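Local atomic coordinates of 3-deoxy-manno-octulosonate cytidylyltransferase (Escherichia coli, PDB entry 1H7E), a protein that catalyses the transfer of CMP from CTP to the eight-carbon sugar KDO, releasing diphosphate and probably activating KDO for incorporation into lipopolysaccharide. Residues L110-P118 against V173-D181; D117-A128 against I210-T220. All coordinates share one frame; numbering follows the deposited sequence.

Interaction 1: residues L110-P118 against V173-D181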
ATOM      1  N   LEU A 110     -14.851  -8.069  14.079  1.00 21.33           N
ATOM      2  CA  LEU A 110     -15.046  -7.180  12.950  1.00 19.77           C
ATOM      3  C   LEU A 110     -16.171  -6.189  13.251  1.00 21.12           C
ATOM      4  O   LEU A 110     -15.989  -4.976  13.129  1.00 19.29           O
ATOM      5  CB  LEU A 110     -15.367  -8.031  11.727  1.00 21.63           C
ATOM      6  CG  LEU A 110     -15.465  -7.423  10.343  1.00 23.52           C
ATOM      7  CD1 LEU A 110     -14.116  -6.873   9.936  1.00 23.08           C
ATOM      8  CD2 LEU A 110     -15.901  -8.516   9.383  1.00 21.60           C
ATOM      9  N   LEU A 111     -17.300  -6.699  13.751  1.00 21.89           N
ATOM     10  CA  LEU A 111     -18.461  -5.853  14.074  1.00 24.23           C
ATOM     11  C   LEU A 111     -18.145  -4.856  15.181  1.00 26.28           C
ATOM     12  O   LEU A 111     -18.598  -3.710  15.130  1.00 25.00           O
ATOM     13  CB  LEU A 111     -19.663  -6.707  14.495  1.00 25.84           C
ATOM     14  CG  LEU A 111     -21.040  -6.457  13.875  1.00 28.31           C
ATOM     15  CD1 LEU A 111     -22.069  -7.109  14.763  1.00 29.37           C
ATOM     16  CD2 LEU A 111     -21.344  -4.980  13.733  1.00 25.45           C
ATOM     17  N   GLN A 112     -17.394  -5.301  16.191  1.00 27.62           N
ATOM     18  CA  GLN A 112     -17.003  -4.431  17.296  1.00 30.81           C
ATOM     19  C   GLN A 112     -16.113  -3.280  16.788  1.00 29.24           C
ATOM     20  O   GLN A 112     -16.223  -2.139  17.253  1.00 26.84           O
ATOM     21  CB  GLN A 112     -16.269  -5.233  18.385  1.00 39.15           C
ATOM     22  CG  GLN A 112     -16.105  -4.467  19.711  1.00 50.83           C
ATOM     23  CD  GLN A 112     -17.414  -3.807  20.166  1.00 58.06           C
ATOM     24  OE1 GLN A 112     -18.336  -4.485  20.637  1.00 60.32           O
ATOM     25  NE2 GLN A 112     -17.510  -2.487  19.990  1.00 59.64           N
ATOM     26  N   GLY A 113     -15.235  -3.590  15.837  1.00 25.07           N
ATOM     27  CA  GLY A 113     -14.368  -2.573  15.275  1.00 24.03           C
ATOM     28  C   GLY A 113     -15.181  -1.471  14.611  1.00 24.43           C
ATOM     29  O   GLY A 113     -14.859  -0.288  14.773  1.00 23.64           O
ATOM     30  N   MET A 114     -16.225  -1.857  13.867  1.00 23.84           N
ATOM     31  CA  MET A 114     -17.102  -0.905  13.164  1.00 24.23           C
ATOM     32  C   MET A 114     -17.885  -0.044  14.159  1.00 26.12           C
ATOM     33  O   MET A 114     -18.052   1.163  13.958  1.00 27.75           O
ATOM     34  CB  MET A 114     -18.084  -1.643  12.238  1.00 20.22           C
ATOM     35  CG  MET A 114     -17.441  -2.335  11.051  1.00 20.17           C
ATOM     36  SD  MET A 114     -16.795  -1.143   9.909  1.00 24.29           S
ATOM     37  CE  MET A 114     -18.235  -0.747   8.973  1.00 17.83           C
ATOM     38  N   ARG A 115     -18.346  -0.659  15.246  1.00 28.22           N
ATOM     39  CA  ARG A 115     -19.095   0.065  16.272  1.00 30.73           C
ATOM     40  C   ARG A 115     -18.224   0.994  17.105  1.00 33.38           C
ATOM     41  O   ARG A 115     -18.670   2.078  17.473  1.00 35.34           O
ATOM     42  CB  ARG A 115     -19.914  -0.902  17.146  1.00 30.02           C
ATOM     43  CG  ARG A 115     -21.067  -1.503  16.350  1.00 33.81           C
ATOM     44  CD  ARG A 115     -22.033  -2.293  17.184  1.00 37.84           C
ATOM     45  NE  ARG A 115     -23.288  -2.504  16.459  1.00 41.40           N
ATOM     46  CZ  ARG A 115     -23.936  -3.666  16.389  1.00 44.06           C
ATOM     47  NH1 ARG A 115     -23.448  -4.742  16.998  1.00 44.77           N
ATOM     48  NH2 ARG A 115     -25.079  -3.757  15.717  1.00 44.42           N
ATOM     49  N   ASP A 116     -16.974   0.600  17.356  1.00 34.64           N
ATOM     50  CA  ASP A 116     -16.057   1.427  18.134  1.00 35.46           C
ATOM     51  C   ASP A 116     -15.569   2.682  17.412  1.00 36.06           C
ATOM     52  O   ASP A 116     -15.095   3.618  18.052  1.00 38.57           O
ATOM     53  CB  ASP A 116     -14.871   0.606  18.644  1.00 41.43           C
ATOM     54  CG  ASP A 116     -15.234  -0.277  19.836  1.00 46.33           C
ATOM     55  OD1 ASP A 116     -16.340  -0.112  20.408  1.00 49.96           O
ATOM     56  OD2 ASP A 116     -14.406  -1.134  20.208  1.00 47.47           O
ATOM     57  N   ASP A 117     -15.660   2.695  16.084  1.00 32.94           N
ATOM     58  CA  ASP A 117     -15.256   3.852  15.292  1.00 30.45           C
ATOM     59  C   ASP A 117     -16.326   4.113  14.216  1.00 32.12           C
ATOM     60  O   ASP A 117     -16.337   3.482  13.151  1.00 29.30           O
ATOM     61  CB  ASP A 117     -13.872   3.630  14.661  1.00 29.96           C
ATOM     62  CG  ASP A 117     -13.365   4.853  13.904  1.00 31.09           C
ATOM     63  OD1 ASP A 117     -14.105   5.856  13.817  1.00 29.90           O
ATOM     64  OD2 ASP A 117     -12.222   4.819  13.384  1.00 31.38           O
ATOM     65  N   PRO A 118     -17.237   5.069  14.487  1.00 33.44           N
ATOM     66  CA  PRO A 118     -18.344   5.477  13.612  1.00 32.12           C
ATOM     67  C   PRO A 118     -17.911   6.040  12.257  1.00 29.43           C
ATOM     68  O   PRO A 118     -18.685   6.022  11.301  1.00 30.71           O
ATOM     69  CB  PRO A 118     -19.055   6.551  14.445  1.00 35.23           C
ATOM     70  CG  PRO A 118     -18.727   6.156  15.873  1.00 35.82           C
ATOM     71  CD  PRO A 118     -17.276   5.820  15.758  1.00 34.91           C
ATOM     72  N   VAL A 173      -8.076 -12.126   4.883  1.00 11.10           N
ATOM     73  CA  VAL A 173      -9.215 -13.058   5.021  1.00 13.15           C
ATOM     74  C   VAL A 173     -10.412 -12.288   4.448  1.00 14.45           C
ATOM     75  O   VAL A 173     -10.811 -11.266   5.009  1.00 14.12           O
ATOM     76  CB  VAL A 173      -9.480 -13.419   6.524  1.00 16.72           C
ATOM     77  CG1 VAL A 173     -10.741 -14.294   6.646  1.00 17.25           C
ATOM     78  CG2 VAL A 173      -8.270 -14.162   7.108  1.00 15.59           C
ATOM     79  N   GLY A 174     -10.964 -12.803   3.349  1.00 15.43           N
ATOM     80  CA  GLY A 174     -12.049 -12.170   2.607  1.00 18.83           C
ATOM     81  C   GLY A 174     -13.436 -11.932   3.171  1.00 19.12           C
ATOM     82  O   GLY A 174     -14.424 -12.137   2.465  1.00 19.45           O
ATOM     83  N   ILE A 175     -13.500 -11.485   4.420  1.00 16.17           N
ATOM     84  CA  ILE A 175     -14.755 -11.154   5.107  1.00 16.48           C
ATOM     85  C   ILE A 175     -14.719  -9.649   5.291  1.00 16.05           C
ATOM     86  O   ILE A 175     -13.729  -9.110   5.802  1.00 14.11           O
ATOM     87  CB  ILE A 175     -14.823 -11.801   6.483  1.00 17.32           C
ATOM     88  CG1 ILE A 175     -14.894 -13.319   6.314  1.00 21.05           C
ATOM     89  CG2 ILE A 175     -16.048 -11.306   7.235  1.00 17.52           C
ATOM     90  CD1 ILE A 175     -14.818 -14.055   7.606  1.00 23.83           C
ATOM     91  N   TYR A 176     -15.802  -8.979   4.900  1.00 10.91           N
ATOM     92  CA  TYR A 176     -15.877  -7.520   4.981  1.00 10.88           C
ATOM     93  C   TYR A 176     -17.105  -7.001   5.712  1.00 14.00           C
ATOM     94  O   TYR A 176     -18.141  -7.663   5.711  1.00 15.11           O
ATOM     95  CB  TYR A 176     -15.967  -6.931   3.574  1.00 11.41           C
ATOM     96  CG  TYR A 176     -14.805  -7.209   2.656  1.00 11.95           C
ATOM     97  CD1 TYR A 176     -14.763  -8.375   1.890  1.00 15.53           C
ATOM     98  CD2 TYR A 176     -13.777  -6.277   2.508  1.00 13.11           C
ATOM     99  CE1 TYR A 176     -13.720  -8.606   0.987  1.00 16.61           C
ATOM    100  CE2 TYR A 176     -12.730  -6.492   1.607  1.00 13.43           C
ATOM    101  CZ  TYR A 176     -12.712  -7.650   0.855  1.00 14.66           C
ATOM    102  OH  TYR A 176     -11.708  -7.846  -0.057  1.00 18.57           O
ATOM    103  N   ALA A 177     -16.967  -5.832   6.337  1.00 12.12           N
ATOM    104  CA  ALA A 177     -18.078  -5.124   6.994  1.00 11.15           C
ATOM    105  C   ALA A 177     -18.098  -3.761   6.280  1.00 13.54           C
ATOM    106  O   ALA A 177     -17.066  -3.084   6.179  1.00 14.68           O
ATOM    107  CB  ALA A 177     -17.830  -4.936   8.487  1.00 11.48           C
ATOM    108  N   TYR A 178     -19.251  -3.383   5.742  1.00 11.20           N
ATOM    109  CA  TYR A 178     -19.392  -2.113   5.036  1.00 11.41           C
ATOM    110  C   TYR A 178     -20.458  -1.268   5.673  1.00 14.46           C
ATOM    111  O   TYR A 178     -21.502  -1.783   6.034  1.00 15.50           O
ATOM    112  CB  TYR A 178     -19.882  -2.318   3.598  1.00 14.17           C
ATOM    113  CG  TYR A 178     -19.002  -3.151   2.714  1.00 14.90           C
ATOM    114  CD1 TYR A 178     -17.998  -2.559   1.941  1.00 15.03           C
ATOM    115  CD2 TYR A 178     -19.205  -4.518   2.595  1.00 11.96           C
ATOM    116  CE1 TYR A 178     -17.231  -3.308   1.068  1.00 15.68           C
ATOM    117  CE2 TYR A 178     -18.427  -5.282   1.717  1.00 15.87           C
ATOM    118  CZ  TYR A 178     -17.450  -4.662   0.960  1.00 16.24           C
ATOM    119  OH  TYR A 178     -16.701  -5.392   0.075  1.00 23.04           O
ATOM    120  N   ARG A 179     -20.191   0.025   5.794  1.00 14.43           N
ATOM    121  CA  ARG A 179     -21.171   0.989   6.280  1.00 14.64           C
ATOM    122  C   ARG A 179     -22.148   1.157   5.088  1.00 15.91           C
ATOM    123  O   ARG A 179     -21.755   1.024   3.913  1.00 11.28           O
ATOM    124  CB  ARG A 179     -20.492   2.328   6.544  1.00 18.96           C
ATOM    125  CG  ARG A 179     -20.915   2.999   7.795  1.00 27.28           C
ATOM    126  CD  ARG A 179     -19.852   2.823   8.828  1.00 31.55           C
ATOM    127  NE  ARG A 179     -20.417   2.792  10.171  1.00 38.89           N
ATOM    128  CZ  ARG A 179     -19.728   2.475  11.264  1.00 41.43           C
ATOM    129  NH1 ARG A 179     -18.431   2.164  11.172  1.00 36.86           N
ATOM    130  NH2 ARG A 179     -20.349   2.437  12.443  1.00 42.98           N
ATOM    131  N   ARG A 180     -23.419   1.433   5.384  1.00 14.32           N
ATOM    132  CA  ARG A 180     -24.434   1.602   4.344  1.00 15.30           C
ATOM    133  C   ARG A 180     -24.068   2.649   3.274  1.00 12.73           C
ATOM    134  O   ARG A 180     -24.230   2.404   2.067  1.00 13.24           O
ATOM    135  CB  ARG A 180     -25.788   1.951   4.997  1.00 12.95           C
ATOM    136  CG  ARG A 180     -26.946   2.050   4.018  1.00 18.49           C
ATOM    137  CD  ARG A 180     -28.294   2.232   4.736  1.00 22.58           C
ATOM    138  NE  ARG A 180     -29.359   2.551   3.786  1.00 23.57           N
ATOM    139  CZ  ARG A 180     -30.095   1.661   3.120  1.00 25.27           C
ATOM    140  NH1 ARG A 180     -29.924   0.362   3.293  1.00 24.50           N
ATOM    141  NH2 ARG A 180     -30.961   2.080   2.205  1.00 27.26           N
ATOM    142  N   ASP A 181     -23.560   3.798   3.702  1.00 15.15           N
ATOM    143  CA  ASP A 181     -23.218   4.853   2.745  1.00 17.55           C
ATOM    144  C   ASP A 181     -22.139   4.473   1.731  1.00 18.23           C
ATOM    145  O   ASP A 181     -22.119   5.018   0.629  1.00 18.67           O
ATOM    146  CB  ASP A 181     -22.880   6.172   3.449  1.00 27.10           C
ATOM    147  CG  ASP A 181     -21.746   6.036   4.447  1.00 34.35           C
ATOM    148  OD1 ASP A 181     -21.985   6.224   5.655  1.00 40.79           O
ATOM    149  OD2 ASP A 181     -20.603   5.764   4.025  1.00 46.49           O
TER
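R179 reaches across from the end of strand 169-179 to the C-terminal end of helix 104-116, where its guanidinium meets the carbonyl oxygen of M114 end-on. R179 NH1 and NH2 each donate to M114 O at 3.0 Å; the oxygen lies in the guanidinium plane, while both nitrogens approach it from the same side of its carbonyl plane. NH1 also donates to L120 O, beyond the segments, and weakly to D117 O, and P118 O sits over the centre of one guanidinium face. M114 runs past the arginine in the opposite direction, bent at chi2 and chi3 (-68° and -84°), which carries CE to 3.7 Å from R179 NH1. M114 CG rests 3.7 Å from A177 CB, a methyl that L110 CG touches from the preceding helical turn. L110 CD2 then reaches I175 CG2 at 3.5 Å, extending the apolar packing of helix on sheet. A leucine in place of R179 would probably leave M114 O without its paired donors and the turn after the helix less firmly tied to the strand. With carbonyl oxygens converging on it, the guanidinium probably compensates the partial negative charge of the helix C-terminus.

Interaction 2: residues D117-A128 against I210-T220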
ATOM      1  N   ASP A 117     -15.660   2.695  16.084  1.00 32.94           N
ATOM      2  CA  ASP A 117     -15.256   3.852  15.292  1.00 30.45           C
ATOM      3  C   ASP A 117     -16.326   4.113  14.216  1.00 32.12           C
ATOM      4  O   ASP A 117     -16.337   3.482  13.151  1.00 29.30           O
ATOM      5  CB  ASP A 117     -13.872   3.630  14.661  1.00 29.96           C
ATOM      6  CG  ASP A 117     -13.365   4.853  13.904  1.00 31.09           C
ATOM      7  OD1 ASP A 117     -14.105   5.856  13.817  1.00 29.90           O
ATOM      8  OD2 ASP A 117     -12.222   4.819  13.384  1.00 31.38           O
ATOM      9  N   PRO A 118     -17.237   5.069  14.487  1.00 33.44           N
ATOM     10  CA  PRO A 118     -18.344   5.477  13.612  1.00 32.12           C
ATOM     11  C   PRO A 118     -17.911   6.040  12.257  1.00 29.43           C
ATOM     12  O   PRO A 118     -18.685   6.022  11.301  1.00 30.71           O
ATOM     13  CB  PRO A 118     -19.055   6.551  14.445  1.00 35.23           C
ATOM     14  CG  PRO A 118     -18.727   6.156  15.873  1.00 35.82           C
ATOM     15  CD  PRO A 118     -17.276   5.820  15.758  1.00 34.91           C
ATOM     16  N   ALA A 119     -16.686   6.555  12.186  1.00 27.45           N
ATOM     17  CA  ALA A 119     -16.147   7.125  10.950  1.00 25.03           C
ATOM     18  C   ALA A 119     -15.515   6.100  10.015  1.00 22.00           C
ATOM     19  O   ALA A 119     -15.149   6.456   8.900  1.00 23.92           O
ATOM     20  CB  ALA A 119     -15.128   8.192  11.271  1.00 23.86           C
ATOM     21  N   LEU A 120     -15.354   4.858  10.483  1.00 19.99           N
ATOM     22  CA  LEU A 120     -14.744   3.782   9.697  1.00 16.17           C
ATOM     23  C   LEU A 120     -15.698   3.285   8.615  1.00 15.63           C
ATOM     24  O   LEU A 120     -16.765   2.761   8.916  1.00 16.22           O
ATOM     25  CB  LEU A 120     -14.314   2.637  10.620  1.00 13.60           C
ATOM     26  CG  LEU A 120     -13.612   1.461   9.938  1.00 16.84           C
ATOM     27  CD1 LEU A 120     -12.342   1.924   9.174  1.00 12.67           C
ATOM     28  CD2 LEU A 120     -13.270   0.413  11.006  1.00 17.29           C
ATOM     29  N   PRO A 121     -15.302   3.399   7.336  1.00 15.08           N
ATOM     30  CA  PRO A 121     -16.199   2.946   6.272  1.00 14.41           C
ATOM     31  C   PRO A 121     -16.249   1.445   6.021  1.00 14.96           C
ATOM     32  O   PRO A 121     -17.324   0.892   5.766  1.00 15.01           O
ATOM     33  CB  PRO A 121     -15.671   3.681   5.027  1.00 13.24           C
ATOM     34  CG  PRO A 121     -14.621   4.669   5.562  1.00 15.21           C
ATOM     35  CD  PRO A 121     -14.087   4.013   6.777  1.00 14.35           C
ATOM     36  N   VAL A 122     -15.081   0.797   6.059  1.00 12.26           N
ATOM     37  CA  VAL A 122     -14.953  -0.626   5.751  1.00 10.30           C
ATOM     38  C   VAL A 122     -13.930  -1.279   6.669  1.00 14.40           C
ATOM     39  O   VAL A 122     -12.930  -0.655   7.044  1.00 13.75           O
ATOM     40  CB  VAL A 122     -14.442  -0.824   4.289  1.00 11.15           C
ATOM     41  CG1 VAL A 122     -14.403  -2.306   3.907  1.00 10.44           C
ATOM     42  CG2 VAL A 122     -15.285  -0.011   3.291  1.00 12.82           C
ATOM     43  N   ALA A 123     -14.204  -2.523   7.050  1.00 14.13           N
ATOM     44  CA  ALA A 123     -13.293  -3.294   7.895  1.00 13.10           C
ATOM     45  C   ALA A 123     -13.187  -4.708   7.314  1.00 13.11           C
ATOM     46  O   ALA A 123     -14.102  -5.187   6.641  1.00 13.81           O
ATOM     47  CB  ALA A 123     -13.779  -3.331   9.334  1.00 12.55           C
ATOM     48  N   THR A 124     -12.040  -5.354   7.523  1.00 10.12           N
ATOM     49  CA  THR A 124     -11.824  -6.697   7.027  1.00  7.33           C
ATOM     50  C   THR A 124     -10.856  -7.393   7.984  1.00  9.28           C
ATOM     51  O   THR A 124     -10.443  -6.801   8.989  1.00  8.09           O
ATOM     52  CB  THR A 124     -11.317  -6.704   5.561  1.00  7.12           C
ATOM     53  OG1 THR A 124     -11.334  -8.045   5.063  1.00  9.05           O
ATOM     54  CG2 THR A 124      -9.870  -6.120   5.460  1.00  9.98           C
ATOM     55  N   LEU A 125     -10.539  -8.650   7.691  1.00  8.81           N
ATOM     56  CA  LEU A 125      -9.674  -9.447   8.561  1.00 11.86           C
ATOM     57  C   LEU A 125      -8.373  -9.924   7.922  1.00 10.45           C
ATOM     58  O   LEU A 125      -8.246  -9.977   6.702  1.00 10.48           O
ATOM     59  CB  LEU A 125     -10.448 -10.682   9.054  1.00 12.55           C
ATOM     60  CG  LEU A 125     -11.733 -10.444   9.864  1.00 14.36           C
ATOM     61  CD1 LEU A 125     -12.404 -11.781  10.121  1.00 14.82           C
ATOM     62  CD2 LEU A 125     -11.423  -9.705  11.167  1.00 13.30           C
ATOM     63  N   CYS A 126      -7.423 -10.300   8.779  1.00 11.30           N
ATOM     64  CA  CYS A 126      -6.139 -10.826   8.331  1.00 10.23           C
ATOM     65  C   CYS A 126      -5.541 -11.697   9.451  1.00 11.64           C
ATOM     66  O   CYS A 126      -5.983 -11.638  10.608  1.00 10.98           O
ATOM     67  CB  CYS A 126      -5.181  -9.675   7.980  1.00  6.09           C
ATOM     68  SG  CYS A 126      -4.631  -8.709   9.365  1.00 13.58           S
ATOM     69  N   HIS A 127      -4.611 -12.576   9.090  1.00 12.15           N
ATOM     70  CA  HIS A 127      -3.910 -13.396  10.091  1.00 12.42           C
ATOM     71  C   HIS A 127      -2.464 -13.605   9.621  1.00 12.55           C
ATOM     72  O   HIS A 127      -2.173 -13.484   8.426  1.00 10.78           O
ATOM     73  CB  HIS A 127      -4.619 -14.730  10.407  1.00 10.36           C
ATOM     74  CG  HIS A 127      -4.612 -15.733   9.291  1.00 14.10           C
ATOM     75  ND1 HIS A 127      -3.506 -16.490   8.970  1.00 16.35           N
ATOM     76  CD2 HIS A 127      -5.596 -16.146   8.457  1.00 14.31           C
ATOM     77  CE1 HIS A 127      -3.808 -17.320   7.986  1.00 17.64           C
ATOM     78  NE2 HIS A 127      -5.072 -17.132   7.657  1.00 17.39           N
ATOM     79  N   ALA A 128      -1.556 -13.821  10.569  1.00 11.85           N
ATOM     80  CA  ALA A 128      -0.138 -14.021  10.247  1.00  9.50           C
ATOM     81  C   ALA A 128       0.135 -15.299   9.468  1.00 12.45           C
ATOM     82  O   ALA A 128      -0.531 -16.318   9.672  1.00 14.11           O
ATOM     83  CB  ALA A 128       0.695 -14.008  11.526  1.00 12.67           C
ATOM     84  N   ILE A 210     -11.016   5.423   0.107  1.00 12.30           N
ATOM     85  CA  ILE A 210     -11.872   4.896   1.161  1.00 11.00           C
ATOM     86  C   ILE A 210     -11.004   3.992   2.043  1.00 14.11           C
ATOM     87  O   ILE A 210     -10.405   3.025   1.574  1.00 15.23           O
ATOM     88  CB  ILE A 210     -13.051   4.111   0.570  1.00  9.18           C
ATOM     89  CG1 ILE A 210     -13.982   5.072  -0.177  1.00 13.34           C
ATOM     90  CG2 ILE A 210     -13.803   3.355   1.680  1.00 11.99           C
ATOM     91  CD1 ILE A 210     -14.878   4.385  -1.183  1.00 16.42           C
ATOM     92  N   ASN A 211     -10.935   4.330   3.321  1.00 12.96           N
ATOM     93  CA  ASN A 211     -10.127   3.584   4.265  1.00 14.30           C
ATOM     94  C   ASN A 211     -10.662   2.206   4.621  1.00 15.62           C
ATOM     95  O   ASN A 211     -11.855   2.028   4.848  1.00 16.20           O
ATOM     96  CB  ASN A 211      -9.937   4.395   5.548  1.00 16.75           C
ATOM     97  CG  ASN A 211      -9.008   3.711   6.528  1.00 23.06           C
ATOM     98  OD1 ASN A 211      -7.886   3.353   6.176  1.00 22.22           O
ATOM     99  ND2 ASN A 211      -9.488   3.491   7.757  1.00 22.42           N
ATOM    100  N   ILE A 212      -9.764   1.227   4.660  1.00 11.72           N
ATOM    101  CA  ILE A 212     -10.145  -0.127   5.014  1.00 12.22           C
ATOM    102  C   ILE A 212      -9.283  -0.529   6.211  1.00 14.70           C
ATOM    103  O   ILE A 212      -8.054  -0.593   6.090  1.00 14.30           O
ATOM    104  CB  ILE A 212      -9.897  -1.111   3.860  1.00  7.60           C
ATOM    105  CG1 ILE A 212     -10.672  -0.702   2.605  1.00  9.74           C
ATOM    106  CG2 ILE A 212     -10.236  -2.543   4.304  1.00 10.23           C
ATOM    107  CD1 ILE A 212     -10.330  -1.594   1.389  1.00 10.26           C
ATOM    108  N   ARG A 213      -9.906  -0.703   7.379  1.00 10.65           N
ATOM    109  CA  ARG A 213      -9.167  -1.121   8.561  1.00 11.90           C
ATOM    110  C   ARG A 213      -9.143  -2.640   8.572  1.00 13.95           C
ATOM    111  O   ARG A 213     -10.159  -3.287   8.356  1.00 13.55           O
ATOM    112  CB  ARG A 213      -9.765  -0.549   9.840  1.00 12.78           C
ATOM    113  CG  ARG A 213      -8.924  -0.881  11.076  1.00 16.18           C
ATOM    114  CD  ARG A 213      -9.136   0.130  12.200  1.00 16.24           C
ATOM    115  NE  ARG A 213      -8.750   1.478  11.784  1.00 16.77           N
ATOM    116  CZ  ARG A 213      -9.385   2.594  12.128  1.00 21.37           C
ATOM    117  NH1 ARG A 213     -10.458   2.546  12.923  1.00 19.26           N
ATOM    118  NH2 ARG A 213      -8.975   3.758  11.627  1.00 17.42           N
ATOM    119  N   THR A 214      -7.972  -3.212   8.836  1.00 15.07           N
ATOM    120  CA  THR A 214      -7.784  -4.657   8.785  1.00 16.81           C
ATOM    121  C   THR A 214      -7.366  -5.224  10.127  1.00 21.69           C
ATOM    122  O   THR A 214      -6.194  -5.097  10.490  1.00 26.57           O
ATOM    123  CB  THR A 214      -6.696  -5.009   7.690  1.00 17.39           C
ATOM    124  OG1 THR A 214      -7.015  -4.338   6.468  1.00 21.75           O
ATOM    125  CG2 THR A 214      -6.678  -6.482   7.372  1.00 20.89           C
ATOM    126  N   PHE A 215      -8.305  -5.900  10.807  1.00 16.08           N
ATOM    127  CA  PHE A 215      -8.103  -6.531  12.125  1.00 18.33           C
ATOM    128  C   PHE A 215      -7.464  -7.915  12.097  1.00 18.17           C
ATOM    129  O   PHE A 215      -7.911  -8.817  11.389  1.00 17.34           O
ATOM    130  CB  PHE A 215      -9.424  -6.642  12.890  1.00 18.61           C
ATOM    131  CG  PHE A 215     -10.110  -5.332  13.087  1.00 19.44           C
ATOM    132  CD1 PHE A 215      -9.827  -4.546  14.195  1.00 21.82           C
ATOM    133  CD2 PHE A 215     -11.020  -4.869  12.146  1.00 15.18           C
ATOM    134  CE1 PHE A 215     -10.435  -3.315  14.364  1.00 23.25           C
ATOM    135  CE2 PHE A 215     -11.636  -3.636  12.307  1.00 19.31           C
ATOM    136  CZ  PHE A 215     -11.342  -2.855  13.418  1.00 18.88           C
ATOM    137  N   GLU A 216      -6.463  -8.103  12.950  1.00 21.28           N
ATOM    138  CA  GLU A 216      -5.758  -9.374  13.013  1.00 21.38           C
ATOM    139  C   GLU A 216      -6.418 -10.419  13.923  1.00 21.16           C
ATOM    140  O   GLU A 216      -6.780 -10.114  15.055  1.00 23.53           O
ATOM    141  CB  GLU A 216      -4.304  -9.132  13.450  1.00 20.28           C
ATOM    142  CG  GLU A 216      -3.453 -10.370  13.312  1.00 20.61           C
ATOM    143  CD  GLU A 216      -2.013 -10.174  13.727  1.00 22.94           C
ATOM    144  OE1 GLU A 216      -1.506  -9.039  13.743  1.00 20.68           O
ATOM    145  OE2 GLU A 216      -1.382 -11.193  14.030  1.00 26.40           O
ATOM    146  N   VAL A 217      -6.582 -11.642  13.411  1.00 20.31           N
ATOM    147  CA  VAL A 217      -7.151 -12.760  14.177  1.00 21.95           C
ATOM    148  C   VAL A 217      -6.212 -13.963  14.041  1.00 25.20           C
ATOM    149  O   VAL A 217      -5.203 -13.877  13.340  1.00 20.59           O
ATOM    150  CB  VAL A 217      -8.573 -13.146  13.689  1.00 21.72           C
ATOM    151  CG1 VAL A 217      -9.523 -11.976  13.893  1.00 21.72           C
ATOM    152  CG2 VAL A 217      -8.553 -13.615  12.236  1.00 17.19           C
ATOM    153  N   ALA A 218      -6.529 -15.076  14.710  1.00 28.43           N
ATOM    154  CA  ALA A 218      -5.702 -16.292  14.634  1.00 27.91           C
ATOM    155  C   ALA A 218      -5.868 -16.972  13.263  1.00 30.95           C
ATOM    156  O   ALA A 218      -6.830 -16.685  12.546  1.00 29.42           O
ATOM    157  CB  ALA A 218      -6.087 -17.243  15.747  1.00 26.89           C
ATOM    158  N   ALA A 219      -4.920 -17.835  12.880  1.00 30.48           N
ATOM    159  CA  ALA A 219      -5.005 -18.535  11.596  1.00 36.91           C
ATOM    160  C   ALA A 219      -6.374 -19.215  11.501  1.00 41.76           C
ATOM    161  O   ALA A 219      -6.790 -19.915  12.424  1.00 41.64           O
ATOM    162  CB  ALA A 219      -3.881 -19.570  11.467  1.00 34.82           C
ATOM    163  N   THR A 220      -7.089 -18.962  10.410  1.00 46.69           N
ATOM    164  CA  THR A 220      -8.419 -19.523  10.220  1.00 53.81           C
ATOM    165  C   THR A 220      -8.377 -20.966   9.721  1.00 60.78           C
ATOM    166  O   THR A 220      -7.297 -21.524   9.500  1.00 61.55           O
ATOM    167  CB  THR A 220      -9.260 -18.650   9.250  1.00 52.49           C
ATOM    168  OG1 THR A 220      -8.589 -18.553   7.989  1.00 50.74           O
ATOM    169  CG2 THR A 220      -9.475 -17.238   9.828  1.00 50.00           C
TER
HETATM  170  O   HOH W   1      -6.178 -18.880   5.827  1.00 40.01           O
HETATM  171  O   HOH W   2      -2.362 -13.697  13.230  1.00 15.60           O
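R213 and D117 form a salt bridge beside a parallel pair of strands, 122-129 and 212-216, at one edge of the mixed sheet of this GT-A-type cytidylyltransferase fold. R213 NH1 meets the anti lone pair of D117 OD2 at 2.9 Å, nearly straight at 165°, with carboxylate and guanidinium almost coplanar. L120 CD1 lies over the guanidinium face and also touches R213 CB at 3.6 Å. Backbone bonds then join the strands: R213 N to V122 O, T124 N to R213 O, F215 N to T124 O, C126 N to F215 O and V217 N to C126 O. On the face carrying A123 and L125, A123 CB meets the edge of the F215 ring at CE2, 3.7 Å away, and L125 CD2 touches both F215 CB and V217 CG1. On the other face T124 and T214 lie side by side; T214 CG2 sits 3.6 Å from C126 SG. T214 OG1 is buried without a polar partner, whereas T124 OG1 bonds to I175 O of the next strand.

In the second shell, D117 OD1 accepts from A119 N in an Asx turn, which helps to fix the carboxylate, while D149 pairs with R213 NE and with N211 ND2. At the far end E216 reaches R168, and a water joins E216 OE2, A128 N and V217 O. There H127, its CG between backbone N and carbonyl carbon (chi1 69°), turns one ring face to A219, whose CA stands 3.7 Å from the ring centroid in a CH-pi contact. H127 ND1 donates to A128 O at 3.1 Å, the oxygen lying near the ring plane, and NE2 shares a water with T220 OG1.

How the interactions relate
From the N terminus, helix 104-116 leads through the turn at D117 and P118, residues common to both contacts, into strand 122-129. Interaction 1 closes its loop when the chain returns in strand 169-179, with 54 residues between P118 and V173; interaction 2 closes when the chain comes back at 210-220. Their segments alternate, so the two loops cross. In the sheet, strand 122-129 lies between 169-179 and 212-216, antiparallel to the first and parallel to the second. Interaction 1 packs the helix on the sheet, and interaction 2 adds an outer strand. They meet directly where V173 N approaches L125 O at 2.8 Å and L110 CD1 packs on the backbone of A123.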